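Local coordinates for protein N-acyl-D-glutamate deacylase (Bordetella bronchiseptica, PDB 3GIP) that hydrolyses the amide bond of N-acyl-D-glutamate, releasing D-glutamate and a carboxylic acid, as a zinc-dependent member of the amidohydrolase superfamily, at residues Phe184-Ala189 with Arg213-His218; Gly96-Pro101 with Ala142-Ala147; Gly203-Ala208 with Thr240-Val245. All coordinates share one frame; numbering follows the deposited sequence.

Contact 1. Residues Phe184-Ala189 with Arg213-His218; sequences FSTGLA and RLHTSH. With ZN (zinc ion), chain F.
Phe184 and His215 open a parallel strand pair of the amidohydrolase TIM barrel, strands 183-187 and 214-218 joined through helix 198-210 as a beta-alpha-beta unit. The short strand axes run nearly parallel and approach to 4.6 Å. Alternating backbone bonds give the register: Thr216 N donates to Phe184 O, Thr186 N to Thr216 O, and His218 N to Thr186 O at 2.9 Å, the straightest of them at 172°.

Packing is tight on the helix-facing side, where Phe184, Thr186, His215 and Ser217 lie. The Phe184 and His215 rings are almost parallel, with planes 5° apart, but slid so that they barely overlap; Phe184 CE1 comes within 3.5 Å of His215 CD2. CG of His215 is turned away from its own backbone N (chi1 168°), which carries the imidazole over the neighbouring strand to Thr186. There Thr186 OG1 meets His215 NE2 at the ring edge at 2.8 Å and Ser217 OG at 2.8 Å, so one buried hydroxyl is hydrogen-bonded to two side chains.

Beyond the strand ends the contact thins toward solvent. Leu188 N still reaches His218 O, but exposed Ala189 offers little more than its methyl, CB lying 3.6 Å from His218 NE2. Through the other nitrogen of the same imidazole ring, His218 ND1 binds the zinc ion at 2.0 Å, a site shared with Cys95 and His248.

Contact 2. Residues Gly96-Pro101 with Ala142-Ala147; sequences GVSAAP and ALVGHA
Gly96 and Gly145 lie with their CA atoms 3.9 Å apart, where the loop after barrel strand 87-92 crosses the C-terminal end of strand 139-145. Together with Ser98 they account for just over half of the surface buried between the two segments.

Gly96 contributes its carbonyl. Ala147 N, in the first turn of helix 146-153, donates to Gly96 O at 2.8 Å; the donor lies in the carbonyl plane on a lone pair, although the N-H is bent to 131°. Gly145 CA adds a CA-H...O contact to the same oxygen at 3.1 Å. Gly145 occupies the N-cap position, and with no side chain on it, its CA lies directly against Gly96 O. Gly96 itself has positive phi.

Ser98 supplies the other polar link. Its chi1 of 56° sets OG between its backbone N and carbonyl carbon, where it accepts from Gly145 N at 2.8 Å along a fairly straight N-H (162°). The hydroxyl in turn donates to Ala100 O, approaching from above that carbonyl's plane, and thus bridges strand end and loop. Next to this bridge, Pro101, which follows a cis peptide bond, sets CD 3.7 Å from Val144 CG2 in an apolar contact.

Chemically, Gly96 O takes up a first-turn N-H that has no carbonyl of its own helix to pair with, while buried Ser98 OG, as both acceptor and donor, ties the loop's own fold to the strand end. The segment following zinc ligand Cys95 is thereby held at two points.

Contact 3. Residues Gly203-Ala208 with Thr240-Val245; sequences GLARVA and TGCATV
Thr240, at the end of helix 226-240, and Cys242, in the connection to strand 243-246, face helix 198-210 and meet it mainly through Ala205 and Ala208. Both alanine methyls point toward these two residues, so that the helix offers methyl groups to them.

In Cys242, SG is swung to the side remote from the backbone N (chi1 -169°), a torsion that places the sulfur between Ala205 O and Ala208 CB. It sits 3.7 Å from Ala208 CB and 3.6 Å from Ala205 O, while Cys242 CB packs against Ala205 CB at 4.0 Å. The side chain therefore spans about one helical turn, from position 205 to 208.

Thr240 meets the same Ala205 methyl beside Cys242, with two branches. Its OG1 comes 3.6 Å from Ala205 CB, and its CG2 touches both Ala205 CB and the aliphatic CG of Arg206, the latter at 3.9 Å with the two side chains crossing at about a right angle. The hydroxyl's polar work lies elsewhere: Thr240 OG1 accepts from Cys242 N at 3.2 Å, closing an ST turn, and also bonds to Ile236 O in its own helix. Gly241, between Thr240 and Cys242, is the first residue to leave helical angles, with positive phi (80°).

Within the barrel this packing brings the end of one outer helix against the preceding one. Cys242 also touches His215 of strand 214-218, Ala208 leans on Phe184 of strand 183-187, and strand 243-246 continues beside strand 214-218.

In the fold
All three contacts belong to the parallel-stranded TIM barrel. Contact 1 lies between the other two, about 9 Å from contact 2 and 10 Å from contact 3 between centres, whereas contacts 2 and 3 lie about 16 Å apart. Strands 139-145, 183-187, 214-218 and 243-246 follow in sequence and stand side by side. Contact 2 closes before contact 1 opens, while contacts 1 and 3 interleave through helix 198-210. Ser185 OG meets Gly96 N at 2.8 Å, and Arg213 N meets Ala208 O at 2.8 Å. Contact 1, with ligand His218, and contact 2, in the loop following Cys95, thus adjoin the zinc site, while contact 3 joins the helical layer to the strands behind.

Contact 1. Residues Phe184-Ala189 with Arg213-His218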
loop_
_atom_site.group_PDB
_atom_site.type_symbol
_atom_site.label_atom_id
_atom_site.label_comp_id
_atom_site.label_asym_id
_atom_site.label_seq_id
_atom_site.Cartn_x
_atom_site.Cartn_y
_atom_site.Cartn_z
ATOM N N PHE A 184 6.364 1.813 11.861
ATOM C CA PHE A 184 7.346 2.515 11.054
ATOM C C PHE A 184 7.721 1.642 9.862
ATOM O O PHE A 184 7.576 0.414 9.904
ATOM C CB PHE A 184 8.586 2.875 11.890
ATOM C CG PHE A 184 9.501 1.716 12.174
ATOM C CD1 PHE A 184 10.688 1.568 11.468
ATOM C CD2 PHE A 184 9.189 0.787 13.165
ATOM C CE1 PHE A 184 11.560 0.509 11.745
ATOM C CE2 PHE A 184 10.052 -0.276 13.450
ATOM C CZ PHE A 184 11.240 -0.412 12.737
ATOM N N SER A 185 8.180 2.276 8.792
ATOM C CA SER A 185 8.568 1.533 7.605
ATOM C C SER A 185 10.023 1.804 7.286
ATOM O O SER A 185 10.561 2.851 7.651
ATOM C CB SER A 185 7.710 1.955 6.411
ATOM O OG SER A 185 8.007 3.287 6.009
ATOM N N THR A 186 10.662 0.853 6.616
ATOM C CA THR A 186 12.045 1.022 6.201
ATOM C C THR A 186 12.139 0.878 4.686
ATOM O O THR A 186 11.297 0.226 4.056
ATOM C CB THR A 186 12.991 -0.018 6.855
ATOM O OG1 THR A 186 12.441 -1.335 6.718
ATOM C CG2 THR A 186 13.190 0.295 8.328
ATOM N N GLY A 187 13.149 1.522 4.114
ATOM C CA GLY A 187 13.406 1.453 2.683
ATOM C C GLY A 187 14.893 1.177 2.609
ATOM O O GLY A 187 15.689 2.047 2.248
ATOM N N LEU A 188 15.270 -0.047 2.962
ATOM C CA LEU A 188 16.672 -0.435 3.013
ATOM C C LEU A 188 17.401 -0.464 1.678
ATOM O O LEU A 188 18.629 -0.522 1.639
ATOM C CB LEU A 188 16.802 -1.781 3.739
ATOM C CG LEU A 188 16.145 -1.793 5.127
ATOM C CD1 LEU A 188 16.435 -3.114 5.819
ATOM C CD2 LEU A 188 16.668 -0.627 5.971
ATOM N N ALA A 189 16.646 -0.401 0.586
ATOM C CA ALA A 189 17.239 -0.396 -0.747
ATOM C C ALA A 189 17.515 1.042 -1.178
ATOM O O ALA A 189 18.105 1.278 -2.231
ATOM C CB ALA A 189 16.286 -1.066 -1.748
ATOM N N ARG A 213 3.095 -2.303 17.688
ATOM C CA ARG A 213 3.011 -1.624 16.403
ATOM C C ARG A 213 3.888 -2.361 15.397
ATOM O O ARG A 213 4.667 -3.238 15.767
ATOM C CB ARG A 213 3.437 -0.158 16.544
ATOM C CG ARG A 213 2.555 0.641 17.508
ATOM C CD ARG A 213 1.086 0.645 17.087
ATOM N NE ARG A 213 0.216 1.127 18.161
ATOM C CZ ARG A 213 0.071 2.403 18.504
ATOM N NH1 ARG A 213 0.728 3.355 17.858
ATOM N NH2 ARG A 213 -0.723 2.725 19.519
ATOM N N LEU A 214 3.774 -1.997 14.126
ATOM C CA LEU A 214 4.502 -2.683 13.064
ATOM C C LEU A 214 5.803 -2.117 12.526
ATOM O O LEU A 214 6.127 -0.940 12.695
ATOM C CB LEU A 214 3.584 -2.844 11.850
ATOM C CG LEU A 214 2.346 -3.727 11.894
ATOM C CD1 LEU A 214 1.402 -3.302 10.784
ATOM C CD2 LEU A 214 2.745 -5.185 11.729
ATOM N N HIS A 215 6.540 -3.005 11.866
ATOM C CA HIS A 215 7.743 -2.646 11.140
ATOM C C HIS A 215 7.420 -3.199 9.761
ATOM O O HIS A 215 7.345 -4.420 9.597
ATOM C CB HIS A 215 9.008 -3.363 11.611
ATOM C CG HIS A 215 10.161 -3.189 10.665
ATOM N ND1 HIS A 215 11.190 -4.099 10.558
ATOM C CD2 HIS A 215 10.432 -2.211 9.766
ATOM C CE1 HIS A 215 12.043 -3.693 9.633
ATOM N NE2 HIS A 215 11.606 -2.549 9.136
ATOM N N THR A 216 7.177 -2.325 8.792
ATOM C CA THR A 216 6.911 -2.783 7.429
ATOM C C THR A 216 8.213 -2.477 6.703
ATOM O O THR A 216 8.879 -1.482 7.007
ATOM C CB THR A 216 5.732 -2.036 6.774
ATOM O OG1 THR A 216 6.071 -0.658 6.583
ATOM C CG2 THR A 216 4.491 -2.139 7.651
ATOM N N SER A 217 8.594 -3.313 5.745
ATOM C CA SER A 217 9.866 -3.080 5.090
ATOM C C SER A 217 10.020 -3.338 3.607
ATOM O O SER A 217 9.601 -4.375 3.087
ATOM C CB SER A 217 10.956 -3.880 5.822
ATOM O OG SER A 217 12.230 -3.715 5.210
ATOM N N HIS A 218 10.611 -2.356 2.933
ATOM C CA HIS A 218 10.969 -2.499 1.537
ATOM C C HIS A 218 12.393 -2.947 1.855
ATOM O O HIS A 218 13.241 -2.136 2.250
ATOM C CB HIS A 218 10.955 -1.147 0.816
ATOM C CG HIS A 218 11.537 -1.196 -0.563
ATOM N ND1 HIS A 218 10.961 -0.555 -1.642
ATOM C CD2 HIS A 218 12.660 -1.789 -1.034
ATOM C CE1 HIS A 218 11.706 -0.754 -2.716
ATOM N NE2 HIS A 218 12.742 -1.498 -2.374
HETATM ZN ZN ZN F . 9.041 0.021 -1.776
#

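Contact 2. Residues Gly96-Pro101 with Ala142-Ala147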
loop_
_atom_site.group_PDB
_atom_site.type_symbol
_atom_site.label_atom_id
_atom_site.label_comp_id
_atom_site.label_asym_id
_atom_site.label_seq_id
_atom_site.Cartn_x
_atom_site.Cartn_y
_atom_site.Cartn_z
ATOM N N GLY A 96 9.950 3.562 3.971
ATOM C CA GLY A 96 10.816 4.529 4.624
ATOM C C GLY A 96 10.474 5.992 4.440
ATOM O O GLY A 96 11.070 6.840 5.101
ATOM N N VAL A 97 9.521 6.304 3.565
ATOM C CA VAL A 97 9.155 7.699 3.330
ATOM C C VAL A 97 7.711 7.996 3.705
ATOM O O VAL A 97 6.784 7.294 3.291
ATOM C CB VAL A 97 9.411 8.106 1.862
ATOM C CG1 VAL A 97 10.907 8.129 1.596
ATOM C CG2 VAL A 97 8.709 7.138 0.912
ATOM N N SER A 98 7.526 9.057 4.485
ATOM C CA SER A 98 6.201 9.433 4.961
ATOM C C SER A 98 5.963 10.940 4.955
ATOM O O SER A 98 6.880 11.723 4.714
ATOM C CB SER A 98 6.016 8.905 6.384
ATOM O OG SER A 98 7.062 9.377 7.228
ATOM N N ALA A 99 4.722 11.328 5.237
ATOM C CA ALA A 99 4.340 12.736 5.274
ATOM C C ALA A 99 5.079 13.487 6.376
ATOM O O ALA A 99 5.330 14.684 6.253
ATOM C CB ALA A 99 2.837 12.861 5.488
ATOM N N ALA A 100 5.421 12.780 7.447
ATOM C CA ALA A 100 6.116 13.381 8.581
ATOM C C ALA A 100 6.985 12.338 9.280
ATOM O O ALA A 100 6.762 11.140 9.131
ATOM C CB ALA A 100 5.092 13.957 9.562
ATOM N N PRO A 101 7.990 12.777 10.056
ATOM C CA PRO A 101 8.369 14.170 10.319
ATOM C C PRO A 101 9.164 14.781 9.173
ATOM O O PRO A 101 9.700 14.070 8.324
ATOM C CB PRO A 101 9.196 14.058 11.593
ATOM C CG PRO A 101 9.914 12.765 11.380
ATOM C CD PRO A 101 8.801 11.860 10.877
ATOM N N ALA A 142 -1.403 5.622 9.024
ATOM C CA ALA A 142 -0.069 6.055 8.639
ATOM C C ALA A 142 1.100 5.450 9.393
ATOM O O ALA A 142 1.058 5.270 10.610
ATOM C CB ALA A 142 0.014 7.579 8.720
ATOM N N LEU A 143 2.153 5.153 8.637
ATOM C CA LEU A 143 3.395 4.618 9.171
ATOM C C LEU A 143 4.368 5.790 9.124
ATOM O O LEU A 143 4.208 6.694 8.302
ATOM C CB LEU A 143 3.941 3.507 8.270
ATOM C CG LEU A 143 3.144 2.211 8.126
ATOM C CD1 LEU A 143 3.476 1.561 6.782
ATOM C CD2 LEU A 143 3.470 1.269 9.278
ATOM N N VAL A 144 5.354 5.794 10.011
ATOM C CA VAL A 144 6.358 6.852 9.993
ATOM C C VAL A 144 7.569 6.258 9.290
ATOM O O VAL A 144 7.988 5.139 9.594
ATOM C CB VAL A 144 6.743 7.314 11.419
ATOM C CG1 VAL A 144 7.187 6.138 12.254
ATOM C CG2 VAL A 144 7.856 8.354 11.342
ATOM N N GLY A 145 8.120 6.999 8.336
ATOM C CA GLY A 145 9.258 6.505 7.584
ATOM C C GLY A 145 10.613 6.610 8.248
ATOM O O GLY A 145 10.967 7.650 8.809
ATOM N N HIS A 146 11.376 5.526 8.182
ATOM C CA HIS A 146 12.718 5.482 8.750
ATOM C C HIS A 146 13.598 6.523 8.056
ATOM O O HIS A 146 14.477 7.122 8.678
ATOM C CB HIS A 146 13.297 4.070 8.582
ATOM C CG HIS A 146 14.769 3.973 8.843
ATOM N ND1 HIS A 146 15.349 4.373 10.028
ATOM C CD2 HIS A 146 15.776 3.495 8.074
ATOM C CE1 HIS A 146 16.650 4.144 9.978
ATOM N NE2 HIS A 146 16.934 3.611 8.803
ATOM N N ALA A 147 13.367 6.746 6.766
ATOM C CA ALA A 147 14.148 7.743 6.048
ATOM C C ALA A 147 13.871 9.103 6.681
ATOM O O ALA A 147 14.793 9.890 6.913
ATOM C CB ALA A 147 13.772 7.754 4.572
#

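Contact 3. Residues Gly203-Ala208 with Thr240-Val245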
loop_
_atom_site.group_PDB
_atom_site.type_symbol
_atom_site.label_atom_id
_atom_site.label_comp_id
_atom_site.label_asym_id
_atom_site.label_seq_id
_atom_site.Cartn_x
_atom_site.Cartn_y
_atom_site.Cartn_z
ATOM N N GLY A 203 16.587 -0.997 17.464
ATOM C CA GLY A 203 16.186 0.002 18.438
ATOM C C GLY A 203 14.790 0.515 18.142
ATOM O O GLY A 203 13.957 0.636 19.040
ATOM N N LEU A 204 14.526 0.811 16.871
ATOM C CA LEU A 204 13.215 1.304 16.472
ATOM C C LEU A 204 12.178 0.195 16.629
ATOM O O LEU A 204 11.046 0.443 17.052
ATOM C CB LEU A 204 13.260 1.787 15.019
ATOM C CG LEU A 204 14.167 3.004 14.799
ATOM C CD1 LEU A 204 14.319 3.291 13.312
ATOM C CD2 LEU A 204 13.576 4.209 15.517
ATOM N N ALA A 205 12.575 -1.028 16.295
ATOM C CA ALA A 205 11.684 -2.177 16.403
ATOM C C ALA A 205 11.251 -2.425 17.849
ATOM O O ALA A 205 10.116 -2.831 18.104
ATOM C CB ALA A 205 12.366 -3.422 15.832
ATOM N N ARG A 206 12.153 -2.181 18.799
ATOM C CA ARG A 206 11.819 -2.376 20.208
ATOM C C ARG A 206 10.741 -1.381 20.624
ATOM O O ARG A 206 9.831 -1.714 21.386
ATOM C CB ARG A 206 13.054 -2.193 21.098
ATOM C CG ARG A 206 14.086 -3.304 20.998
ATOM C CD ARG A 206 15.013 -3.299 22.214
ATOM N NE ARG A 206 15.754 -2.044 22.351
ATOM C CZ ARG A 206 16.818 -1.718 21.624
ATOM N NH1 ARG A 206 17.278 -2.552 20.703
ATOM N NH2 ARG A 206 17.423 -0.552 21.819
ATOM N N VAL A 207 10.854 -0.154 20.126
ATOM C CA VAL A 207 9.879 0.882 20.434
ATOM C C VAL A 207 8.515 0.494 19.864
ATOM O O VAL A 207 7.488 0.652 20.523
ATOM C CB VAL A 207 10.310 2.245 19.842
ATOM C CG1 VAL A 207 9.223 3.285 20.067
ATOM C CG2 VAL A 207 11.618 2.694 20.483
ATOM N N ALA A 208 8.508 -0.017 18.637
ATOM C CA ALA A 208 7.258 -0.421 18.001
ATOM C C ALA A 208 6.670 -1.653 18.689
ATOM O O ALA A 208 5.479 -1.697 19.004
ATOM C CB ALA A 208 7.500 -0.711 16.519
ATOM N N THR A 240 13.342 -8.891 18.482
ATOM C CA THR A 240 12.542 -7.908 19.211
ATOM C C THR A 240 11.084 -8.292 19.414
ATOM O O THR A 240 10.402 -7.725 20.270
ATOM C CB THR A 240 12.551 -6.546 18.493
ATOM O OG1 THR A 240 11.884 -6.673 17.231
ATOM C CG2 THR A 240 13.976 -6.076 18.260
ATOM N N GLY A 241 10.601 -9.246 18.625
ATOM C CA GLY A 241 9.213 -9.660 18.732
ATOM C C GLY A 241 8.285 -8.696 18.009
ATOM O O GLY A 241 7.061 -8.787 18.120
ATOM N N CYS A 242 8.868 -7.767 17.260
ATOM C CA CYS A 242 8.085 -6.777 16.532
ATOM C C CYS A 242 7.362 -7.370 15.325
ATOM O O CYS A 242 7.983 -8.017 14.477
ATOM C CB CYS A 242 8.994 -5.636 16.064
ATOM S SG CYS A 242 8.114 -4.200 15.413
ATOM N N ALA A 243 6.050 -7.150 15.253
ATOM C CA ALA A 243 5.259 -7.636 14.124
ATOM C C ALA A 243 5.918 -7.061 12.871
ATOM O O ALA A 243 6.283 -5.883 12.835
ATOM C CB ALA A 243 3.820 -7.158 14.246
ATOM N N THR A 244 6.049 -7.888 11.837
ATOM C CA THR A 244 6.732 -7.479 10.615
ATOM C C THR A 244 5.944 -7.729 9.338
ATOM O O THR A 244 5.216 -8.713 9.230
ATOM C CB THR A 244 8.072 -8.240 10.503
ATOM O OG1 THR A 244 8.860 -7.986 11.673
ATOM C CG2 THR A 244 8.846 -7.820 9.265
ATOM N N VAL A 245 6.099 -6.826 8.373
ATOM C CA VAL A 245 5.446 -6.962 7.075
ATOM C C VAL A 245 6.503 -6.772 5.994
ATOM O O VAL A 245 7.230 -5.778 5.998
ATOM C CB VAL A 245 4.339 -5.905 6.858
ATOM C CG1 VAL A 245 3.799 -6.010 5.439
ATOM C CG2 VAL A 245 3.209 -6.111 7.855
#